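Local coordinates for hydratase ChsH2 (Mycobacterium tuberculosis SUMu008, PDB 4W78), which probably works with its partner ChsH1 as a MaoC-like enoyl-CoA hydratase in the breakdown of cholesterol, at residues 45-56 / 76-87; 59-70 / 119-127. All coordinates share one frame; numbering follows the deposited sequence.

Interaction 1: residues 45-56 / 76-87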
loop_
_atom_site.group_PDB
_atom_site.type_symbol
_atom_site.label_atom_id
_atom_site.label_comp_id
_atom_site.label_asym_id
_atom_site.label_seq_id
_atom_site.Cartn_x
_atom_site.Cartn_y
_atom_site.Cartn_z
ATOM N N SER F 45 -17.149 15.008 7.073
ATOM C CA SER F 45 -15.979 15.536 6.386
ATOM C C SER F 45 -16.352 15.688 4.912
ATOM O O SER F 45 -17.245 14.992 4.420
ATOM C CB SER F 45 -14.766 14.620 6.589
ATOM O OG SER F 45 -14.372 14.614 7.956
ATOM N N LYS F 46 -15.716 16.623 4.211
ATOM C CA LYS F 46 -16.097 16.896 2.825
ATOM C C LYS F 46 -15.725 15.757 1.871
ATOM O O LYS F 46 -16.480 15.433 0.946
ATOM C CB LYS F 46 -15.462 18.196 2.331
ATOM C CG LYS F 46 -15.995 18.633 0.977
ATOM C CD LYS F 46 -15.207 19.793 0.394
ATOM C CE LYS F 46 -13.953 19.309 -0.314
ATOM N NZ LYS F 46 -13.377 20.421 -1.132
ATOM N N ASP F 47 -14.556 15.174 2.102
ATOM C CA ASP F 47 -13.989 14.151 1.231
ATOM C C ASP F 47 -12.901 13.463 2.037
ATOM O O ASP F 47 -12.692 13.791 3.206
ATOM C CB ASP F 47 -13.377 14.817 -0.008
ATOM C CG ASP F 47 -13.353 13.899 -1.233
ATOM O OD1 ASP F 47 -13.415 12.658 -1.071
ATOM O OD2 ASP F 47 -13.262 14.436 -2.363
ATOM N N ILE F 48 -12.208 12.510 1.419
ATOM C CA ILE F 48 -11.031 11.940 2.047
ATOM C C ILE F 48 -10.016 13.051 2.328
ATOM O O ILE F 48 -9.995 14.080 1.653
ATOM C CB ILE F 48 -10.384 10.850 1.182
ATOM C CG1 ILE F 48 -9.912 11.408 -0.158
ATOM C CG2 ILE F 48 -11.385 9.693 0.978
ATOM C CD1 ILE F 48 -9.060 10.415 -0.949
ATOM N N PHE F 49 -9.202 12.835 3.355
ATOM C CA PHE F 49 -8.248 13.855 3.775
ATOM C C PHE F 49 -6.959 13.208 4.245
ATOM O O PHE F 49 -6.935 12.047 4.669
ATOM C CB PHE F 49 -8.830 14.779 4.858
ATOM C CG PHE F 49 -9.357 14.062 6.071
ATOM C CD1 PHE F 49 -8.518 13.754 7.142
ATOM C CD2 PHE F 49 -10.699 13.728 6.158
ATOM C CE1 PHE F 49 -9.010 13.111 8.270
ATOM C CE2 PHE F 49 -11.196 13.078 7.282
ATOM C CZ PHE F 49 -10.353 12.775 8.338
ATOM N N VAL F 50 -5.896 13.999 4.155
ATOM C CA VAL F 50 -4.544 13.548 4.495
ATOM C C VAL F 50 -4.429 13.241 5.986
ATOM O O VAL F 50 -4.966 13.976 6.826
ATOM C CB VAL F 50 -3.538 14.650 4.095
ATOM C CG1 VAL F 50 -2.109 14.323 4.570
ATOM C CG2 VAL F 50 -3.543 14.867 2.593
ATOM N N ASN F 51 -3.709 12.165 6.325
ATOM C CA ASN F 51 -3.575 11.755 7.733
ATOM C C ASN F 51 -2.404 12.446 8.433
ATOM O O ASN F 51 -1.566 13.089 7.786
ATOM C CB ASN F 51 -3.480 10.222 7.875
ATOM C CG ASN F 51 -2.111 9.660 7.475
ATOM O OD1 ASN F 51 -1.377 10.274 6.717
ATOM N ND2 ASN F 51 -1.765 8.498 8.014
ATOM N N ILE F 52 -2.335 12.333 9.750
ATOM C CA ILE F 52 -1.355 13.122 10.490
ATOM C C ILE F 52 0.061 12.549 10.345
ATOM O O ILE F 52 1.037 13.292 10.447
ATOM C CB ILE F 52 -1.786 13.326 11.966
ATOM C CG1 ILE F 52 -0.992 14.486 12.605
ATOM C CG2 ILE F 52 -1.678 12.026 12.752
ATOM C CD1 ILE F 52 -1.617 14.941 13.912
ATOM N N LEU F 53 0.183 11.251 10.100
ATOM C CA LEU F 53 1.516 10.653 9.898
ATOM C C LEU F 53 2.111 11.184 8.600
ATOM O O LEU F 53 3.324 11.334 8.483
ATOM C CB LEU F 53 1.483 9.114 9.881
ATOM C CG LEU F 53 1.193 8.394 11.217
ATOM C CD1 LEU F 53 -0.277 8.500 11.602
ATOM C CD2 LEU F 53 1.588 6.924 11.180
ATOM N N THR F 54 1.267 11.449 7.612
ATOM C CA THR F 54 1.736 12.043 6.366
ATOM C C THR F 54 2.095 13.517 6.574
ATOM O O THR F 54 3.106 13.980 6.048
ATOM C CB THR F 54 0.681 11.886 5.255
ATOM O OG1 THR F 54 0.538 10.489 4.956
ATOM C CG2 THR F 54 1.077 12.652 4.002
ATOM N N ASP F 55 1.292 14.262 7.331
ATOM C CA ASP F 55 1.684 15.636 7.686
ATOM C C ASP F 55 3.075 15.692 8.335
ATOM O O ASP F 55 3.905 16.544 7.986
ATOM C CB ASP F 55 0.662 16.287 8.621
ATOM C CG ASP F 55 -0.619 16.669 7.913
ATOM O OD1 ASP F 55 -0.542 17.161 6.761
ATOM O OD2 ASP F 55 -1.704 16.494 8.512
ATOM N N THR F 56 3.325 14.794 9.288
ATOM C CA THR F 56 4.634 14.744 9.941
ATOM C C THR F 56 5.747 14.442 8.914
ATOM O O THR F 56 6.818 15.084 8.914
ATOM C CB THR F 56 4.650 13.681 11.045
ATOM O OG1 THR F 56 3.585 13.943 11.974
ATOM C CG2 THR F 56 5.981 13.702 11.789
ATOM N N ILE F 76 9.717 17.097 15.815
ATOM C CA ILE F 76 8.716 17.745 14.979
ATOM C C ILE F 76 7.465 17.874 15.817
ATOM O O ILE F 76 6.949 16.876 16.318
ATOM C CB ILE F 76 8.400 16.924 13.716
ATOM C CG1 ILE F 76 9.623 16.847 12.793
ATOM C CG2 ILE F 76 7.208 17.531 12.946
ATOM C CD1 ILE F 76 9.445 15.852 11.645
ATOM N N GLY F 77 6.993 19.098 15.998
ATOM C CA GLY F 77 5.734 19.296 16.697
ATOM C C GLY F 77 4.771 20.004 15.773
ATOM O O GLY F 77 5.110 21.030 15.192
ATOM N N LEU F 78 3.561 19.484 15.629
ATOM C CA LEU F 78 2.650 20.167 14.733
ATOM C C LEU F 78 1.228 20.227 15.248
ATOM O O LEU F 78 0.820 19.440 16.115
ATOM C CB LEU F 78 2.706 19.566 13.324
ATOM C CG LEU F 78 2.401 18.075 13.171
ATOM C CD1 LEU F 78 0.902 17.836 13.099
ATOM C CD2 LEU F 78 3.088 17.522 11.935
ATOM N N ARG F 79 0.497 21.190 14.718
ATOM C CA ARG F 79 -0.908 21.310 15.029
ATOM C C ARG F 79 -1.671 21.497 13.726
ATOM O O ARG F 79 -1.249 22.238 12.832
ATOM C CB ARG F 79 -1.156 22.463 16.003
ATOM C CG ARG F 79 -0.708 23.821 15.528
ATOM C CD ARG F 79 -1.234 24.922 16.460
ATOM N NE ARG F 79 -0.781 26.235 16.023
ATOM C CZ ARG F 79 -1.031 27.373 16.657
ATOM N NH1 ARG F 79 -1.755 27.378 17.773
ATOM N NH2 ARG F 79 -0.561 28.511 16.168
ATOM N N LEU F 80 -2.791 20.795 13.611
ATOM C CA LEU F 80 -3.579 20.862 12.402
ATOM C C LEU F 80 -4.638 21.943 12.526
ATOM O O LEU F 80 -5.160 22.198 13.611
ATOM C CB LEU F 80 -4.201 19.497 12.099
ATOM C CG LEU F 80 -3.144 18.403 11.887
ATOM C CD1 LEU F 80 -3.790 17.085 11.541
ATOM C CD2 LEU F 80 -2.137 18.814 10.792
ATOM N N GLY F 81 -4.920 22.590 11.406
ATOM C CA GLY F 81 -5.985 23.568 11.326
ATOM C C GLY F 81 -7.063 22.981 10.440
ATOM O O GLY F 81 -7.765 22.054 10.831
ATOM N N VAL F 82 -7.187 23.507 9.230
ATOM C CA VAL F 82 -8.211 23.025 8.317
ATOM C C VAL F 82 -7.755 21.706 7.705
ATOM O O VAL F 82 -6.558 21.429 7.640
ATOM C CB VAL F 82 -8.522 24.070 7.222
ATOM C CG1 VAL F 82 -8.985 25.373 7.851
ATOM C CG2 VAL F 82 -7.310 24.301 6.335
ATOM N N PRO F 83 -8.704 20.869 7.275
ATOM C CA PRO F 83 -8.332 19.596 6.650
ATOM C C PRO F 83 -7.675 19.788 5.285
ATOM O O PRO F 83 -7.886 20.811 4.622
ATOM C CB PRO F 83 -9.674 18.855 6.504
ATOM C CG PRO F 83 -10.620 19.576 7.410
ATOM C CD PRO F 83 -10.159 21.008 7.429
ATOM N N TRP F 84 -6.859 18.817 4.896
ATOM C CA TRP F 84 -6.327 18.765 3.546
ATOM C C TRP F 84 -7.143 17.723 2.782
ATOM O O TRP F 84 -6.885 16.513 2.869
ATOM C CB TRP F 84 -4.834 18.420 3.561
ATOM C CG TRP F 84 -4.176 18.456 2.218
ATOM C CD1 TRP F 84 -4.766 18.672 0.987
ATOM C CD2 TRP F 84 -2.790 18.287 1.968
ATOM N NE1 TRP F 84 -3.814 18.633 -0.005
ATOM C CE2 TRP F 84 -2.591 18.398 0.575
ATOM C CE3 TRP F 84 -1.687 18.068 2.794
ATOM C CZ2 TRP F 84 -1.328 18.292 -0.008
ATOM C CZ3 TRP F 84 -0.437 17.959 2.211
ATOM C CH2 TRP F 84 -0.270 18.068 0.824
ATOM N N TYR F 85 -8.156 18.217 2.077
ATOM C CA TYR F 85 -9.069 17.380 1.324
ATOM C C TYR F 85 -8.550 17.090 -0.071
ATOM O O TYR F 85 -7.728 17.831 -0.606
ATOM C CB TYR F 85 -10.414 18.085 1.198
ATOM C CG TYR F 85 -11.245 18.123 2.454
ATOM C CD1 TYR F 85 -11.548 16.951 3.149
ATOM C CD2 TYR F 85 -11.746 19.321 2.937
ATOM C CE1 TYR F 85 -12.331 16.980 4.289
ATOM C CE2 TYR F 85 -12.519 19.361 4.077
ATOM C CZ TYR F 85 -12.812 18.188 4.750
ATOM O OH TYR F 85 -13.603 18.239 5.879
ATOM N N ALA F 86 -9.051 16.008 -0.665
ATOM C CA ALA F 86 -8.742 15.708 -2.059
ATOM C C ALA F 86 -8.956 16.946 -2.924
ATOM O O ALA F 86 -9.949 17.674 -2.764
ATOM C CB ALA F 86 -9.591 14.537 -2.573
ATOM N N TYR F 87 -7.981 17.173 -3.806
ATOM C CA TYR F 87 -7.945 18.263 -4.790
ATOM C C TYR F 87 -7.503 19.615 -4.255
ATOM O O TYR F 87 -7.353 20.566 -5.029
ATOM C CB TYR F 87 -9.254 18.388 -5.577
ATOM C CG TYR F 87 -9.690 17.071 -6.159
ATOM C CD1 TYR F 87 -8.913 16.420 -7.104
ATOM C CD2 TYR F 87 -10.873 16.475 -5.749
ATOM C CE1 TYR F 87 -9.312 15.206 -7.642
ATOM C CE2 TYR F 87 -11.283 15.260 -6.270
ATOM C CZ TYR F 87 -10.495 14.629 -7.211
ATOM O OH TYR F 87 -10.900 13.428 -7.742
HETATM O O HOH W 1 -12.820 16.960 8.129
HETATM O O HOH W 2 -10.942 20.166 -2.166
HETATM O O HOH W 3 -12.644 17.097 -2.421
HETATM O O HOH W 4 -6.239 16.626 6.709
HETATM O O HOH W 5 4.720 15.201 14.666
#

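Interaction 2: residues 59-70 / 119-127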
loop_
_atom_site.group_PDB
_atom_site.type_symbol
_atom_site.label_atom_id
_atom_site.label_comp_id
_atom_site.label_asym_id
_atom_site.label_seq_id
_atom_site.Cartn_x
_atom_site.Cartn_y
_atom_site.Cartn_z
ATOM N N VAL F 59 6.308 17.528 6.601
ATOM C CA VAL F 59 7.061 18.582 7.295
ATOM C C VAL F 59 8.549 18.222 7.353
ATOM O O VAL F 59 9.427 19.079 7.108
ATOM C CB VAL F 59 6.496 18.826 8.710
ATOM C CG1 VAL F 59 7.462 19.639 9.555
ATOM C CG2 VAL F 59 5.127 19.512 8.626
ATOM N N GLN F 60 8.844 16.964 7.669
ATOM C CA GLN F 60 10.221 16.467 7.642
ATOM C C GLN F 60 10.856 16.657 6.279
ATOM O O GLN F 60 11.968 17.207 6.179
ATOM C CB GLN F 60 10.242 14.986 8.023
ATOM C CG GLN F 60 11.635 14.404 8.163
ATOM C CD GLN F 60 11.575 12.962 8.569
ATOM O OE1 GLN F 60 11.699 12.632 9.743
ATOM N NE2 GLN F 60 11.363 12.097 7.601
ATOM N N ARG F 61 10.183 16.184 5.234
ATOM C CA ARG F 61 10.683 16.303 3.859
ATOM C C ARG F 61 10.944 17.755 3.489
ATOM O O ARG F 61 11.988 18.089 2.915
ATOM C CB ARG F 61 9.657 15.735 2.885
ATOM C CG ARG F 61 10.018 16.036 1.448
ATOM C CD ARG F 61 8.876 15.723 0.515
ATOM N NE ARG F 61 9.109 16.386 -0.762
ATOM C CZ ARG F 61 8.258 16.362 -1.776
ATOM N NH1 ARG F 61 7.113 15.691 -1.668
ATOM N NH2 ARG F 61 8.555 17.006 -2.897
ATOM N N TYR F 62 9.988 18.615 3.816
ATOM C CA TYR F 62 10.106 20.030 3.471
ATOM C C TYR F 62 11.386 20.649 4.065
ATOM O O TYR F 62 12.138 21.364 3.377
ATOM C CB TYR F 62 8.851 20.763 3.953
ATOM C CG TYR F 62 8.890 22.229 3.641
ATOM C CD1 TYR F 62 8.899 22.665 2.326
ATOM C CD2 TYR F 62 8.954 23.176 4.652
ATOM C CE1 TYR F 62 8.959 24.019 2.024
ATOM C CE2 TYR F 62 9.015 24.539 4.356
ATOM C CZ TYR F 62 9.011 24.946 3.039
ATOM O OH TYR F 62 9.072 26.290 2.724
ATOM N N VAL F 63 11.647 20.357 5.335
ATOM C CA VAL F 63 12.829 20.887 6.009
ATOM C C VAL F 63 14.127 20.294 5.456
ATOM O O VAL F 63 15.097 21.025 5.233
ATOM C CB VAL F 63 12.743 20.692 7.548
ATOM C CG1 VAL F 63 14.058 21.082 8.223
ATOM C CG2 VAL F 63 11.633 21.532 8.093
ATOM N N THR F 64 14.155 18.979 5.229
ATOM C CA THR F 64 15.383 18.344 4.740
ATOM C C THR F 64 15.652 18.610 3.260
ATOM O O THR F 64 16.799 18.564 2.834
ATOM C CB THR F 64 15.452 16.839 5.036
ATOM O OG1 THR F 64 14.354 16.172 4.394
ATOM C CG2 THR F 64 15.390 16.600 6.539
ATOM N N ASP F 65 14.605 18.902 2.489
ATOM C CA ASP F 65 14.784 19.372 1.110
ATOM C C ASP F 65 15.695 20.599 1.098
ATOM O O ASP F 65 16.534 20.761 0.209
ATOM C CB ASP F 65 13.438 19.754 0.473
ATOM C CG ASP F 65 12.643 18.553 -0.045
ATOM O OD1 ASP F 65 13.140 17.410 0.004
ATOM O OD2 ASP F 65 11.510 18.779 -0.531
ATOM N N TRP F 66 15.508 21.464 2.085
ATOM C CA TRP F 66 16.278 22.696 2.227
ATOM C C TRP F 66 17.609 22.458 2.939
ATOM O O TRP F 66 18.661 22.943 2.502
ATOM C CB TRP F 66 15.429 23.718 2.995
ATOM C CG TRP F 66 16.167 24.914 3.514
ATOM C CD1 TRP F 66 16.565 26.020 2.810
ATOM C CD2 TRP F 66 16.563 25.137 4.867
ATOM N NE1 TRP F 66 17.196 26.908 3.647
ATOM C CE2 TRP F 66 17.198 26.391 4.917
ATOM C CE3 TRP F 66 16.425 24.398 6.050
ATOM C CZ2 TRP F 66 17.722 26.916 6.099
ATOM C CZ3 TRP F 66 16.944 24.922 7.220
ATOM C CH2 TRP F 66 17.574 26.166 7.238
ATOM N N ALA F 67 17.555 21.721 4.042
ATOM C CA ALA F 67 18.709 21.560 4.927
ATOM C C ALA F 67 19.740 20.593 4.367
ATOM O O ALA F 67 20.942 20.720 4.633
ATOM C CB ALA F 67 18.241 21.114 6.321
ATOM N N GLY F 68 19.268 19.627 3.584
ATOM C CA GLY F 68 20.149 18.667 2.944
ATOM C C GLY F 68 20.278 17.369 3.707
ATOM O O GLY F 68 19.766 17.223 4.818
ATOM N N PRO F 69 20.977 16.402 3.106
ATOM C CA PRO F 69 21.126 15.040 3.627
ATOM C C PRO F 69 21.836 14.958 4.972
ATOM O O PRO F 69 21.598 13.987 5.685
ATOM C CB PRO F 69 21.975 14.332 2.562
ATOM C CG PRO F 69 22.054 15.255 1.403
ATOM C CD PRO F 69 21.767 16.626 1.885
ATOM N N SER F 70 22.678 15.935 5.310
ATOM C CA SER F 70 23.419 15.881 6.568
ATOM C C SER F 70 22.585 16.357 7.755
ATOM O O SER F 70 23.015 16.252 8.906
ATOM C CB SER F 70 24.706 16.707 6.477
ATOM O OG SER F 70 24.393 18.075 6.296
ATOM N N THR F 119 0.646 23.741 11.083
ATOM C CA THR F 119 1.635 24.660 11.627
ATOM C C THR F 119 2.592 23.826 12.454
ATOM O O THR F 119 2.167 23.072 13.349
ATOM C CB THR F 119 0.960 25.732 12.490
ATOM O OG1 THR F 119 0.005 26.438 11.687
ATOM C CG2 THR F 119 1.977 26.723 13.033
ATOM N N ALA F 120 3.884 23.922 12.151
ATOM C CA ALA F 120 4.833 23.007 12.765
ATOM C C ALA F 120 6.099 23.708 13.202
ATOM O O ALA F 120 6.468 24.749 12.671
ATOM C CB ALA F 120 5.175 21.878 11.814
ATOM N N THR F 121 6.738 23.116 14.196
ATOM C CA THR F 121 8.027 23.586 14.686
ATOM C C THR F 121 8.975 22.399 14.608
ATOM O O THR F 121 8.673 21.312 15.114
ATOM C CB THR F 121 7.928 24.102 16.136
ATOM O OG1 THR F 121 7.005 25.196 16.200
ATOM C CG2 THR F 121 9.274 24.583 16.608
ATOM N N VAL F 122 10.111 22.590 13.939
ATOM C CA VAL F 122 11.057 21.509 13.721
ATOM C C VAL F 122 12.410 21.907 14.303
ATOM O O VAL F 122 12.898 23.008 14.044
ATOM C CB VAL F 122 11.239 21.234 12.222
ATOM C CG1 VAL F 122 12.201 20.070 11.981
ATOM C CG2 VAL F 122 9.880 20.967 11.566
ATOM N N GLU F 123 12.999 21.020 15.095
ATOM C CA GLU F 123 14.340 21.249 15.630
ATOM C C GLU F 123 15.286 20.278 14.948
ATOM O O GLU F 123 14.983 19.105 14.801
ATOM C CB GLU F 123 14.365 21.044 17.139
ATOM C CG GLU F 123 13.566 22.084 17.902
ATOM C CD GLU F 123 13.644 21.872 19.399
ATOM O OE1 GLU F 123 14.002 20.745 19.808
ATOM O OE2 GLU F 123 13.358 22.821 20.161
ATOM N N LEU F 124 16.437 20.771 14.513
ATOM C CA LEU F 124 17.360 19.926 13.790
ATOM C C LEU F 124 18.755 20.459 14.002
ATOM O O LEU F 124 18.928 21.601 14.417
ATOM C CB LEU F 124 17.054 19.941 12.288
ATOM C CG LEU F 124 17.291 21.241 11.516
ATOM C CD1 LEU F 124 17.597 20.939 10.054
ATOM C CD2 LEU F 124 16.097 22.180 11.615
ATOM N N SER F 125 19.740 19.618 13.724
ATOM C CA SER F 125 21.118 20.076 13.656
ATOM C C SER F 125 21.528 19.994 12.198
ATOM O O SER F 125 21.101 19.097 11.470
ATOM C CB SER F 125 22.013 19.194 14.511
ATOM O OG SER F 125 22.156 17.927 13.906
ATOM N N MET F 126 22.342 20.943 11.758
ATOM C CA MET F 126 22.769 20.955 10.376
ATOM C C MET F 126 24.281 21.061 10.358
ATOM O O MET F 126 24.881 21.636 11.264
ATOM C CB MET F 126 22.139 22.127 9.621
ATOM C CG MET F 126 22.002 21.894 8.122
ATOM S SD MET F 126 21.334 23.323 7.244
ATOM C CE MET F 126 20.025 23.808 8.344
ATOM N N ARG F 127 24.892 20.493 9.329
ATOM C CA ARG F 127 26.341 20.454 9.228
ATOM C C ARG F 127 26.800 21.431 8.161
ATOM O O ARG F 127 26.019 21.819 7.295
ATOM C CB ARG F 127 26.779 19.039 8.866
ATOM C CG ARG F 127 28.214 18.707 9.170
ATOM C CD ARG F 127 28.516 17.321 8.632
ATOM N NE ARG F 127 28.310 17.256 7.187
ATOM C CZ ARG F 127 28.211 16.126 6.494
ATOM N NH1 ARG F 127 28.282 14.959 7.116
ATOM N NH2 ARG F 127 28.025 16.163 5.184
HETATM O O HOH W 6 23.741 17.731 11.166
#

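Interaction 1: residues 45-56 / 76-87
Phe-49 and Tyr-85 form a single beta bridge, with two backbone hydrogen bonds beside it: Val-50 N gives to Trp-84 O at 3.0 Å, and Ala-86 N gives to Ile-48 O at 3.2 Å. A water extends this pairing from Val-50 O to Trp-84 N. The phenol of Tyr-85 is gripped next. Its OH accepts from Lys-46 N in a nearly straight bond (3.1 Å, 169°) and shares a water with Ser-45 OG, which also bonds Gln-43. CB of Lys-46 lies over one ring face, 3.7 Å from the centroid, while Pro-83 CB covers the opposite face. The lysine chain, bent at chi3 (83°), curls along the ring and brings NZ to a water held by Ala-86 O.

In the hot-dog fold expected of a MaoC-like hydratase a helix runs across the sheet; here the first turn of helix 52-67 crosses strand 76-80. Asn-51 caps that turn: OD1 accepts from Thr-54 N, above its carbonyl plane, and from Thr-54 OG1 within it.

Apolar contacts lie on both sides of this turn. Val-50 CG2 sits over the five-membered ring of Trp-84, 3.9 Å from its centroid. With CG1 anti to the backbone N (chi1 -163°), Ile-52 extends toward Leu-78 and Leu-80, meeting CD1 of each.

Two polar side chains also pack on the leucines. Leu-78 CD2 lies 3.6 Å from Thr-56 OG1. Asp-55 comes at Leu-80 from the opposite direction, OD2 3.3 Å from CD2 of Leu-80, while its OD1 stands at the edge of the Trp-84 ring and is hydrogen-bonded to His-117.

Interaction 2: residues 59-70 / 119-127
Helix packs on sheet here as in the hot-dog fold, Val-59, Val-63 and Ala-67 of helix 59-67 meeting Ala-120, Val-122 and Leu-124 of strand 119-125. Spaced one turn apart, the three helix residues face alternate strand residues, and the axes run 9.9 Å apart at 50°. Val-59 CG1 touches Ala-120 CB and presses on Val-122 CG2 at 3.4 Å, closer than usual for two methyl groups, as the two valines slide past each other in opposite directions. Val-63 divides its branches: CG2 meets Val-122 CG2 tip to tip at 3.9 Å, and CG1, anti to the backbone N (chi1 173°), meets Leu-124 CD1. That same leucine methyl also packs on Ala-67 CB.

In the antiparallel sheet, strand 116-125 lies between 103-111 and 72-80. Beyond the end of this strand, Met-126 takes over. Its chain bends at chi3 (-43°), carrying CE to 3.5 Å from Trp-66 CZ3 and also onto Ala-67 CB. The sulfur stands above the indole face, 5.0 Å from the centroid of the six-membered ring, a Met-aromatic contact. Leu-8 and Pro-9 also pack against this tryptophan.

Gly-68, with positive phi, takes the chain out of the helix, and Ser-70 comes back to the C-terminus. Its CB lies over the centre of one Arg-127 guanidinium face, 3.6 Å from CZ, while NH1 of this arginine bonds to Ala-54 O of the ChsH1 chain. A water donates to Ser-70 O and, more weakly, to Ser-125 O.

In the fold
Interactions 1 and 2 use successive parts of helix 52-67, and their centres lie 19 Å apart on opposite sides of the chain's centre. Their strands are antiparallel neighbours in one sheet, joined by probable hydrogen bonds from Thr-121 N to Gly-77 O (2.8 Å) and from Arg-79 N to Thr-119 O (2.9 Å). Ile-76 of interaction 1 also packs on Val-59 of interaction 2. Residues 76-79 pair with a strand of the ChsH1 chain, so the sheet continues into the partner. The cadmium ion held by Asp-29 and His-34 lies about 6 Å from the side chain of Ile-52, beside interaction 1; Asn-51 ND2 hydrogen-bonds Asp-29 and Phe-49 O hydrogen-bonds His-34.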